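Local structure of protein NAGD (Escherichia coli, 2C4N) at residues A[4-9]-A[195-200]; A[11-16]-A[199-204]. The protein probably removes phosphate from a broad range of nucleotides, from polyphosphate and from glucose 1-phosphate, as a magnesium-dependent hydrolase of the HAD superfamily. One frame throughout, in Å; residues are numbered along the deposited sequence.

In the fold
Contacts 1 and 2 are both buried, and their centres lie 12 Å apart. Strand 196-200 serves both: along its length it pairs with strand 5-9 in contact 1, and at its C-terminal end it leads into the loop of contact 2. Their chemistry differs accordingly. Contact 1 is backbone hydrogen bonding inside the central parallel sheet, with largely aliphatic side chains on its faces, whereas contact 2 joins the loop after strand 5-9 to the end of strand 196-200 and the loop after it, mainly through a magnesium ion. The two meet at that ion, where Asp9 OD2 and Asp201 OD1 are 2.9 Å apart, and through packing of Cys8 SG on Val13 CG1 at 3.7 Å.

Contact 1. Residues A[4-9]-A[195-200]; sequences KNVICD and ETVIVG. With MG (magnesium ion), chain B.
Ile7 is bonded to strand 196-200 through both its peptide groups: N donates to Val197 O (2.9 Å, N-H...O 175°) and O accepts from Val199 N (2.8 Å). Asp9 N continues onto Val199 O (2.8 Å), Val197 N reaches Asn5 O weakly, and the strands run parallel, 14° apart in direction. At the start, Glu195 O is shared: Lys4 N (2.8 Å) and Asn5 N (3.1 Å) both donate to it, and Asn5 ND2 adds a weak third bond. The same ND2 donates to a water that bonds weakly to Glu195 OE1, while Met1 N takes OE2. Lys4 and Glu195 lie side by side, Lys4 CD on Glu195 CG at 3.8 Å, with NZ and OE1 too far apart for a salt bridge. On one face Ile7 CG2 meets Ile198 CG1 at 4.0 Å; on the other Val6 CG2 touches Val197 CG1. Thr196 OG1 is satisfied by His192 O. With CG anti to the backbone N (chi1 176°), the Asp9 carboxylate extends past the strand end, where OD2 binds magnesium at 2.2 Å and OD1 salt-bridges Lys176. Adjacent parallel strands, one ending in a metal-binding aspartate and the other leading into a second, Asp201, are characteristic of the Rossmann-like HAD core.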
loop_
_atom_site.group_PDB
_atom_site.type_symbol
_atom_site.label_atom_id
_atom_site.label_comp_id
_atom_site.label_asym_id
_atom_site.label_seq_id
_atom_site.Cartn_x
_atom_site.Cartn_y
_atom_site.Cartn_z
ATOM N N LYS A 4 -34.612 -17.477 9.653
ATOM C CA LYS A 4 -35.547 -18.110 8.728
ATOM C C LYS A 4 -34.851 -18.514 7.432
ATOM O O LYS A 4 -35.413 -19.253 6.627
ATOM C CB LYS A 4 -36.692 -17.152 8.396
ATOM C CG LYS A 4 -37.542 -16.733 9.585
ATOM C CD LYS A 4 -38.639 -15.773 9.147
ATOM C CE LYS A 4 -39.514 -15.350 10.312
ATOM N NZ LYS A 4 -40.564 -14.383 9.876
ATOM N N ASN A 5 -33.628 -18.022 7.239
ATOM C CA ASN A 5 -32.848 -18.310 6.034
ATOM C C ASN A 5 -31.398 -18.568 6.431
ATOM O O ASN A 5 -30.928 -18.065 7.453
ATOM C CB ASN A 5 -32.903 -17.114 5.081
ATOM C CG ASN A 5 -34.316 -16.615 4.852
ATOM O OD1 ASN A 5 -35.056 -17.156 4.028
ATOM N ND2 ASN A 5 -34.701 -15.581 5.591
ATOM N N VAL A 6 -30.679 -19.327 5.613
ATOM C CA VAL A 6 -29.295 -19.643 5.933
ATOM C C VAL A 6 -28.338 -19.564 4.752
ATOM O O VAL A 6 -28.600 -20.133 3.697
ATOM C CB VAL A 6 -29.167 -21.073 6.521
ATOM C CG1 VAL A 6 -27.699 -21.385 6.822
ATOM C CG2 VAL A 6 -30.014 -21.204 7.786
ATOM N N ILE A 7 -27.239 -18.836 4.939
ATOM C CA ILE A 7 -26.193 -18.744 3.928
ATOM C C ILE A 7 -25.042 -19.493 4.585
ATOM O O ILE A 7 -24.614 -19.139 5.688
ATOM C CB ILE A 7 -25.731 -17.299 3.661
ATOM C CG1 ILE A 7 -26.843 -16.500 2.980
ATOM C CG2 ILE A 7 -24.486 -17.314 2.772
ATOM C CD1 ILE A 7 -26.473 -15.032 2.741
ATOM N N CYS A 8 -24.554 -20.538 3.933
ATOM C CA CYS A 8 -23.468 -21.304 4.511
ATOM C C CYS A 8 -22.288 -21.396 3.570
ATOM O O CYS A 8 -22.412 -21.847 2.428
ATOM C CB CYS A 8 -23.944 -22.713 4.878
ATOM S SG CYS A 8 -22.713 -23.712 5.756
ATOM N N ASP A 9 -21.135 -20.958 4.056
ATOM C CA ASP A 9 -19.923 -21.012 3.264
ATOM C C ASP A 9 -19.542 -22.475 3.032
ATOM O O ASP A 9 -19.860 -23.345 3.844
ATOM C CB ASP A 9 -18.799 -20.282 3.986
ATOM C CG ASP A 9 -17.497 -20.390 3.254
ATOM O OD1 ASP A 9 -17.435 -19.964 2.080
ATOM O OD2 ASP A 9 -16.545 -20.912 3.853
ATOM N N GLU A 195 -33.423 -11.755 9.263
ATOM C CA GLU A 195 -33.817 -13.136 9.548
ATOM C C GLU A 195 -32.884 -14.131 8.872
ATOM O O GLU A 195 -33.271 -15.264 8.594
ATOM C CB GLU A 195 -35.254 -13.413 9.089
ATOM C CG GLU A 195 -36.332 -12.830 9.984
ATOM C CD GLU A 195 -36.967 -11.593 9.395
ATOM O OE1 GLU A 195 -37.582 -11.702 8.314
ATOM O OE2 GLU A 195 -36.854 -10.514 10.011
ATOM N N THR A 196 -31.653 -13.709 8.612
ATOM C CA THR A 196 -30.696 -14.585 7.955
ATOM C C THR A 196 -29.390 -14.667 8.717
ATOM O O THR A 196 -28.915 -13.681 9.279
ATOM C CB THR A 196 -30.408 -14.109 6.520
ATOM O OG1 THR A 196 -31.643 -14.015 5.799
ATOM C CG2 THR A 196 -29.482 -15.090 5.800
ATOM N N VAL A 197 -28.824 -15.865 8.749
ATOM C CA VAL A 197 -27.556 -16.089 9.416
ATOM C C VAL A 197 -26.592 -16.597 8.359
ATOM O O VAL A 197 -27.003 -17.237 7.390
ATOM C CB VAL A 197 -27.681 -17.170 10.529
ATOM C CG1 VAL A 197 -28.112 -18.502 9.920
ATOM C CG2 VAL A 197 -26.352 -17.334 11.260
ATOM N N ILE A 198 -25.319 -16.276 8.517
ATOM C CA ILE A 198 -24.323 -16.786 7.596
ATOM C C ILE A 198 -23.353 -17.586 8.443
ATOM O O ILE A 198 -22.994 -17.168 9.542
ATOM C CB ILE A 198 -23.555 -15.665 6.844
ATOM C CG1 ILE A 198 -22.431 -16.298 6.008
ATOM C CG2 ILE A 198 -22.991 -14.641 7.827
ATOM C CD1 ILE A 198 -21.808 -15.349 5.002
ATOM N N VAL A 199 -22.967 -18.755 7.948
ATOM C CA VAL A 199 -22.021 -19.614 8.648
ATOM C C VAL A 199 -20.739 -19.609 7.819
ATOM O O VAL A 199 -20.779 -19.842 6.612
ATOM C CB VAL A 199 -22.539 -21.074 8.749
ATOM C CG1 VAL A 199 -21.534 -21.932 9.500
ATOM C CG2 VAL A 199 -23.889 -21.110 9.448
ATOM N N GLY A 200 -19.609 -19.326 8.456
ATOM C CA GLY A 200 -18.353 -19.302 7.723
ATOM C C GLY A 200 -17.160 -19.595 8.604
ATOM O O GLY A 200 -17.273 -19.574 9.830
HETATM MG MG MG B . -14.322 -20.845 3.662
HETATM O O HOH W 1 -36.647 -13.172 5.470
HETATM O O HOH W 2 -14.358 -18.549 3.972
HETATM O O HOH W 3 -11.993 -20.992 3.779
#

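Contact 2. Residues A[11-16]-A[199-204]; sequences DGVLMH and VGDNLR. With MG (magnesium ion), chain B; PO4 (phosphate ion), chain D; PO4 (phosphate ion), chain C.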
loop_
_atom_site.group_PDB
_atom_site.type_symbol
_atom_site.label_atom_id
_atom_site.label_comp_id
_atom_site.label_asym_id
_atom_site.label_seq_id
_atom_site.Cartn_x
_atom_site.Cartn_y
_atom_site.Cartn_z
ATOM N N ASP A 11 -16.045 -24.066 1.592
ATOM C CA ASP A 11 -14.714 -24.505 1.996
ATOM C C ASP A 11 -14.327 -24.186 3.435
ATOM O O ASP A 11 -14.423 -23.049 3.879
ATOM C CB ASP A 11 -13.686 -23.943 1.014
ATOM C CG ASP A 11 -13.893 -24.481 -0.392
ATOM O OD1 ASP A 11 -13.792 -25.712 -0.567
ATOM O OD2 ASP A 11 -14.171 -23.685 -1.312
ATOM N N GLY A 12 -13.893 -25.212 4.164
ATOM C CA GLY A 12 -13.505 -25.024 5.552
ATOM C C GLY A 12 -14.694 -25.083 6.493
ATOM O O GLY A 12 -14.542 -24.949 7.706
ATOM N N VAL A 13 -15.880 -25.290 5.927
ATOM C CA VAL A 13 -17.116 -25.361 6.697
ATOM C C VAL A 13 -17.868 -26.663 6.402
ATOM O O VAL A 13 -18.182 -27.432 7.310
ATOM C CB VAL A 13 -18.047 -24.172 6.354
ATOM C CG1 VAL A 13 -19.353 -24.288 7.133
ATOM C CG2 VAL A 13 -17.344 -22.846 6.670
ATOM N N LEU A 14 -18.144 -26.904 5.125
ATOM C CA LEU A 14 -18.871 -28.098 4.709
ATOM C C LEU A 14 -17.932 -29.090 4.042
ATOM O O LEU A 14 -18.128 -30.308 4.126
ATOM C CB LEU A 14 -19.990 -27.711 3.731
ATOM C CG LEU A 14 -21.081 -26.792 4.300
ATOM C CD1 LEU A 14 -22.077 -26.408 3.212
ATOM C CD2 LEU A 14 -21.792 -27.505 5.435
ATOM N N MET A 15 -16.933 -28.558 3.371
ATOM C CA MET A 15 -15.929 -29.358 2.685
ATOM C C MET A 15 -14.485 -29.007 3.043
ATOM O O MET A 15 -14.139 -27.885 3.157
ATOM C CB MET A 15 -16.092 -29.257 1.182
ATOM C CG MET A 15 -17.423 -29.632 0.693
ATOM S SD MET A 15 -17.831 -31.344 0.767
ATOM C CE MET A 15 -16.954 -31.771 -0.492
ATOM N N HIS A 16 -13.657 -30.029 3.158
ATOM C CA HIS A 16 -12.248 -29.888 3.003
ATOM C C HIS A 16 -11.780 -30.508 1.732
ATOM O O HIS A 16 -11.665 -31.674 1.599
ATOM C CB HIS A 16 -11.457 -30.426 4.166
ATOM C CG HIS A 16 -11.667 -29.690 5.440
ATOM N ND1 HIS A 16 -12.109 -30.303 6.576
ATOM C CD2 HIS A 16 -11.479 -28.404 5.759
ATOM C CE1 HIS A 16 -12.190 -29.424 7.542
ATOM N NE2 HIS A 16 -11.820 -28.261 7.069
ATOM N N VAL A 199 -22.967 -18.755 7.948
ATOM C CA VAL A 199 -22.021 -19.614 8.648
ATOM C C VAL A 199 -20.739 -19.609 7.819
ATOM O O VAL A 199 -20.779 -19.842 6.612
ATOM C CB VAL A 199 -22.539 -21.074 8.749
ATOM C CG1 VAL A 199 -21.534 -21.932 9.500
ATOM C CG2 VAL A 199 -23.889 -21.110 9.448
ATOM N N GLY A 200 -19.609 -19.326 8.456
ATOM C CA GLY A 200 -18.353 -19.302 7.723
ATOM C C GLY A 200 -17.160 -19.595 8.604
ATOM O O GLY A 200 -17.273 -19.574 9.830
ATOM N N ASP A 201 -16.013 -19.857 7.983
ATOM C CA ASP A 201 -14.797 -20.170 8.727
ATOM C C ASP A 201 -13.754 -19.058 8.686
ATOM O O ASP A 201 -12.752 -19.126 9.398
ATOM C CB ASP A 201 -14.155 -21.442 8.178
ATOM C CG ASP A 201 -13.697 -21.278 6.748
ATOM O OD1 ASP A 201 -14.543 -20.897 5.921
ATOM O OD2 ASP A 201 -12.504 -21.521 6.454
ATOM N N ASN A 202 -13.979 -18.045 7.854
ATOM C CA ASN A 202 -13.024 -16.946 7.734
ATOM C C ASN A 202 -13.561 -15.629 8.289
ATOM O O ASN A 202 -14.449 -15.009 7.704
ATOM C CB ASN A 202 -12.633 -16.746 6.269
ATOM C CG ASN A 202 -11.391 -15.889 6.114
ATOM O OD1 ASN A 202 -11.109 -15.034 6.952
ATOM N ND2 ASN A 202 -10.647 -16.111 5.038
ATOM N N LEU A 203 -13.000 -15.194 9.412
ATOM C CA LEU A 203 -13.418 -13.952 10.045
ATOM C C LEU A 203 -13.333 -12.757 9.110
ATOM O O LEU A 203 -14.203 -11.889 9.124
ATOM C CB LEU A 203 -12.550 -13.677 11.279
ATOM C CG LEU A 203 -12.902 -14.428 12.568
ATOM C CD1 LEU A 203 -11.737 -14.359 13.539
ATOM C CD2 LEU A 203 -14.153 -13.819 13.185
ATOM N N ARG A 204 -12.286 -12.724 8.295
ATOM C CA ARG A 204 -12.062 -11.606 7.386
ATOM C C ARG A 204 -12.871 -11.601 6.097
ATOM O O ARG A 204 -12.787 -10.648 5.324
ATOM C CB ARG A 204 -10.566 -11.500 7.074
ATOM C CG ARG A 204 -9.741 -11.263 8.329
ATOM C CD ARG A 204 -8.246 -11.182 8.066
ATOM N NE ARG A 204 -7.505 -11.106 9.325
ATOM C CZ ARG A 204 -7.478 -10.041 10.123
ATOM N NH1 ARG A 204 -8.145 -8.939 9.796
ATOM N NH2 ARG A 204 -6.802 -10.085 11.265
HETATM MG MG MG B . -14.322 -20.845 3.662
HETATM P P PO4 D . -14.935 -20.509 0.048
HETATM O O1 PO4 D . -16.082 -21.422 -0.179
HETATM O O2 PO4 D . -15.372 -19.104 -0.136
HETATM O O3 PO4 D . -14.424 -20.690 1.417
HETATM O O4 PO4 D . -13.855 -20.828 -0.921
HETATM P P PO4 C . -12.579 -16.895 1.193
HETATM O O1 PO4 C . -12.864 -17.999 0.243
HETATM O O2 PO4 C . -11.381 -17.231 1.997
HETATM O O3 PO4 C . -12.331 -15.645 0.435
HETATM O O4 PO4 C . -13.743 -16.702 2.092
HETATM O O HOH W 3 -11.993 -20.992 3.779
HETATM O O HOH W 2 -14.358 -18.549 3.972
#
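A metal-bridged loop contact joins Asp11-Val13 to Val199-Asp201, at the C-terminal ends of strands 5-9 and 196-200. The bridge is seen in the coordination: Asp11 O binds magnesium at 2.2 Å and Asp201 OD1 at 2.3 Å. The two oxygens are only 3.0 Å apart, an approach of two acceptors explained by the shared cation. Two waters, O3 of a phosphate ion and Asp9 OD2 complete six ligands. Asp201 CG sits between the backbone N and the carbonyl carbon (chi1 64°), which turns OD1 to the metal; OD2 accepts from one metal-bound water at 2.8 Å and from Val224 N.

Gly12 lies against this carboxylate, where a side chain would collide with Asp201 OD2; its backbone angles would also jam a CB against Asp11 O. Beside it, Val13 CG2 packs on Asp201 OD1 at 3.5 Å, and its CG1 touches Val199 CG1 at 4.0 Å.

The Asp11 carboxylate leads away from 199-204, with OD1 in a salt bridge to Arg55 and OD2 beside the phosphate. Asp11 N donates to phosphate O1 (3.2 Å, N-H...O 164°). An alanine here would keep the carbonyl ligand, but Arg55 would probably lose its carboxylate mate and be freer to turn. Asp11 is probably an active-site residue, oriented by Arg55, and Asp9, Asp11 and Val13 fit the HAD-type DxDx(T/V) pattern. Asn202 N-caps the following helix through OD1, which accepts from Arg204 N at 2.9 Å, and its ND2 weakly bonds a second phosphate; both ions probably come from the crystallisation liquor and mark the pocket.

Around the junction, Val13 also packs on Cys8 of strand 5-9 and Val220 of strand 216-220, Leu14 leans on Phe56 of helix 49-58, and the 199-204 segment runs from strand 196-200 into helix 203-212.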